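PDB 4MBO: serine-rich Repeat Adhesion Glycoprotein (Srr1) from Streptococcus agalactiae, which binds fibrinogen as a serine-rich repeat glycoprotein adhesin, consistent with attachment of the bacterium to its host. Local coordinates for residues A[107-110]-A[111-115]; A[254-257]-A[258-261]. One frame throughout, in Å; residues are numbered along the deposited sequence.

Contact 1: A[107-110]-A[111-115]; sequences TRYA and STLNN
A single short helical turn, residues 108-111, joins strands 101-106 and 116-126 of the Ig-like domain, and its carbonyls are met by S111, T112 and L113. T107 is the N-cap. Its OG1 accepts from A110 N at 3.0 Å, and its backbone O accepts from S111 N at 3.1 Å. OG1 is also bonded to the backbone of L89, which ties the start of the turn to strand 89-95.

The next two carbonyls are taken up by hydroxyls. S111 OG donates to R108 O at 2.6 Å, in the carbonyl plane and on a lone pair. With chi1 at 69°, S111 OG sits between its own backbone N and carbonyl carbon, which points it back at R108 O, three residues earlier. T112 OG1 does the same one residue on and reaches Y109 O at 2.7 Å, again on a lone pair. Y109 O also accepts from T112 N, which comes from above the carbonyl plane. T112 thus holds one oxygen by two bonds. L113 N then closes on A110 O at 3.1 Å. A water lies within bonding distance of A110 O and L113 O, though it has more acceptors in reach than protons.

Beside these backbone bonds lies the apolar part. L113 CD1 comes to 3.7 Å from Y109 CE2, and L113 CD2 lies near the CZ and OH end of the ring. L113 CG stands over one ring face, displaced toward the rim. The Y109 hydroxyl is bonded to D84. R108 forms a salt bridge with E56.

The two hydroxyls thus add short bonds to R108 O and Y109 O in a helix whose backbone bonding is weak, while Y109 and L113 pack against L90.

Contact 2: A[254-257]-A[258-261]; sequences EDVT and SQYS
The Y260 ring has V256 alongside it, with V256 CG2 3.9 Å from Y260 CD2 and equally near CE2. Over one face of the ring stands Q259 CG, 3.7 Å above the plane and displaced toward the rim. Q259 CG is anti to its backbone N (chi1 -179°) and the chain runs on extended. This carries Q259 OE1 alongside V256, 3.7 Å from V256 CB.

The backbone turns beneath them. V256 O accepts from Q259 N at 2.9 Å, with the donor above the carbonyl plane. Y260 N makes only weak bonds, to V256 O and T257 O. A water bridges T257 O and Y260 O.

At the entry to the turn, D255 OD1 forms an Asx turn with T257 N at 3.0 Å. It also accepts from T257 OG1 at 2.7 Å, on the syn side, 28° out of the carboxylate plane. A second water links this oxygen to S258 N, so three donors grip it.

The turn joins strand 254-255 to strand 262-264. T257 OG1 and the V256 backbone bond to I232 of strand 229-235. Y260 is buried and meets W273 and Y284, the latter on strand 283-290, edge-to-face.

Contact 1 precedes contact 2 in the chain. About 57 Å separates their centres, with the middle of the chain between them, and their nearest atoms are about 44 Å apart. They share no strand or sheet. Contact 1 lies in the bacterial Ig range, between strands 101-106 and 116-126, which belong to two different sheets. Contact 2 lies in the fibrinogen-binding adhesin range and likewise passes from one sheet to another, from strand 254-255 to strand 262-264. Both are therefore local connections between beta sheets, in an elongated protein about half of whose modelled residues are strand.

Contact 1: A[107-110]-A[111-115]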
# COMPACT_ATOMS: atom_id res chain seq x y z
N THR A 107 0.80 -21.16 22.64
CA THR A 107 -0.43 -21.93 22.85
C THR A 107 -0.37 -22.91 24.02
O THR A 107 0.68 -23.17 24.61
CB THR A 107 -0.73 -22.74 21.59
OG1 THR A 107 0.34 -23.69 21.39
CG2 THR A 107 -0.93 -21.87 20.37
N ARG A 108 -1.53 -23.49 24.35
CA ARG A 108 -1.60 -24.53 25.36
C ARG A 108 -0.73 -25.70 24.89
O ARG A 108 0.06 -26.25 25.66
CB ARG A 108 -3.07 -24.97 25.57
CG ARG A 108 -3.29 -25.99 26.67
CD ARG A 108 -4.77 -26.11 27.11
NE ARG A 108 -5.37 -24.80 27.38
CZ ARG A 108 -6.50 -24.32 26.85
NH1 ARG A 108 -7.30 -25.07 26.09
NH2 ARG A 108 -6.89 -23.11 27.18
N TYR A 109 -0.84 -26.03 23.62
CA TYR A 109 -0.03 -27.14 23.06
C TYR A 109 1.46 -26.87 23.29
O TYR A 109 2.20 -27.73 23.76
CB TYR A 109 -0.32 -27.35 21.59
CG TYR A 109 0.69 -28.30 20.94
CD1 TYR A 109 0.68 -29.66 21.22
CD2 TYR A 109 1.67 -27.82 20.08
CE1 TYR A 109 1.59 -30.52 20.65
CE2 TYR A 109 2.59 -28.67 19.50
CZ TYR A 109 2.55 -30.03 19.79
OH TYR A 109 3.46 -30.94 19.24
N ALA A 110 1.90 -25.65 22.99
CA ALA A 110 3.30 -25.32 23.20
C ALA A 110 3.74 -25.50 24.65
O ALA A 110 4.86 -25.90 24.89
CB ALA A 110 3.60 -23.89 22.74
N SER A 111 2.87 -25.17 25.61
CA SER A 111 3.20 -25.28 27.03
C SER A 111 3.42 -26.73 27.51
O SER A 111 3.98 -26.93 28.58
CB SER A 111 2.12 -24.59 27.91
OG SER A 111 0.87 -25.28 27.91
N THR A 112 3.04 -27.72 26.70
CA THR A 112 3.21 -29.14 27.04
C THR A 112 4.56 -29.68 26.56
O THR A 112 4.96 -30.78 26.93
CB THR A 112 2.12 -30.05 26.40
OG1 THR A 112 2.26 -30.10 24.97
CG2 THR A 112 0.73 -29.57 26.76
N LEU A 113 5.27 -28.90 25.75
CA LEU A 113 6.52 -29.35 25.17
C LEU A 113 7.76 -28.94 25.92
O LEU A 113 7.74 -28.12 26.84
CB LEU A 113 6.64 -28.79 23.75
CG LEU A 113 5.46 -29.06 22.81
CD1 LEU A 113 5.69 -28.37 21.49
CD2 LEU A 113 5.25 -30.55 22.59
N ASN A 114 8.86 -29.55 25.51
CA ASN A 114 10.18 -29.18 25.98
C ASN A 114 11.08 -29.01 24.77
O ASN A 114 10.92 -29.72 23.78
CB ASN A 114 10.78 -30.19 26.95
CG ASN A 114 10.12 -30.14 28.31
OD1 ASN A 114 10.68 -29.59 29.26
ND2 ASN A 114 8.89 -30.64 28.40
N ASN A 115 11.99 -28.04 24.86
CA ASN A 115 12.95 -27.75 23.81
C ASN A 115 12.28 -27.46 22.48
O ASN A 115 12.38 -28.23 21.52
CB ASN A 115 13.97 -28.87 23.69
CG ASN A 115 14.70 -29.12 25.00
OD1 ASN A 115 15.09 -28.18 25.69
ND2 ASN A 115 14.88 -30.37 25.34
O HOH W 1 6.64 -25.70 26.99

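Contact 2: A[254-257]-A[258-261]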
# COMPACT_ATOMS: atom_id res chain seq x y z
N GLU A 254 -10.36 19.10 0.43
CA GLU A 254 -11.74 19.54 0.44
C GLU A 254 -12.54 18.54 -0.33
O GLU A 254 -12.16 18.19 -1.45
CB GLU A 254 -11.85 20.89 -0.28
CG GLU A 254 -13.25 21.43 -0.26
CD GLU A 254 -13.40 22.75 -0.99
OE1 GLU A 254 -12.51 23.17 -1.80
OE2 GLU A 254 -14.47 23.35 -0.78
N ASP A 255 -13.67 18.13 0.21
CA ASP A 255 -14.53 17.17 -0.50
C ASP A 255 -15.44 17.91 -1.50
O ASP A 255 -16.28 18.72 -1.11
CB ASP A 255 -15.36 16.39 0.51
CG ASP A 255 -16.07 15.21 -0.10
OD1 ASP A 255 -16.67 15.34 -1.18
OD2 ASP A 255 -16.04 14.14 0.57
N VAL A 256 -15.20 17.65 -2.77
CA VAL A 256 -15.98 18.27 -3.88
C VAL A 256 -16.81 17.23 -4.64
O VAL A 256 -17.30 17.48 -5.74
CB VAL A 256 -15.04 19.03 -4.84
CG1 VAL A 256 -14.31 20.15 -4.12
CG2 VAL A 256 -14.02 18.08 -5.47
N THR A 257 -17.06 16.08 -4.03
CA THR A 257 -17.87 15.05 -4.65
C THR A 257 -19.20 15.59 -5.20
O THR A 257 -19.58 15.26 -6.35
CB THR A 257 -18.15 13.93 -3.65
OG1 THR A 257 -16.92 13.50 -3.08
CG2 THR A 257 -18.87 12.73 -4.31
N SER A 258 -19.85 16.46 -4.45
CA SER A 258 -21.17 16.95 -4.88
C SER A 258 -21.13 17.89 -6.08
O SER A 258 -22.16 18.13 -6.72
CB SER A 258 -21.93 17.62 -3.74
OG SER A 258 -21.29 18.84 -3.36
N GLN A 259 -19.97 18.44 -6.36
CA GLN A 259 -19.80 19.35 -7.46
C GLN A 259 -19.61 18.67 -8.81
O GLN A 259 -20.05 19.20 -9.85
CB GLN A 259 -18.59 20.24 -7.16
CG GLN A 259 -18.29 21.27 -8.22
CD GLN A 259 -17.06 22.10 -7.87
OE1 GLN A 259 -16.42 21.88 -6.84
NE2 GLN A 259 -16.74 23.05 -8.72
N TYR A 260 -19.00 17.50 -8.79
CA TYR A 260 -18.63 16.81 -10.03
C TYR A 260 -19.33 15.48 -10.16
O TYR A 260 -18.76 14.44 -9.83
CB TYR A 260 -17.12 16.62 -10.09
CG TYR A 260 -16.38 17.91 -10.08
CD1 TYR A 260 -16.29 18.67 -11.23
CD2 TYR A 260 -15.77 18.39 -8.93
CE1 TYR A 260 -15.65 19.89 -11.23
CE2 TYR A 260 -15.12 19.59 -8.92
CZ TYR A 260 -15.04 20.32 -10.07
OH TYR A 260 -14.42 21.53 -10.05
N SER A 261 -20.54 15.54 -10.64
CA SER A 261 -21.31 14.34 -10.88
C SER A 261 -20.61 13.47 -11.94
O SER A 261 -19.78 13.94 -12.73
CB SER A 261 -22.71 14.69 -11.33
OG SER A 261 -22.75 15.41 -12.56
O HOH W 2 -19.03 16.90 -1.56
O HOH W 3 -19.11 12.89 -7.67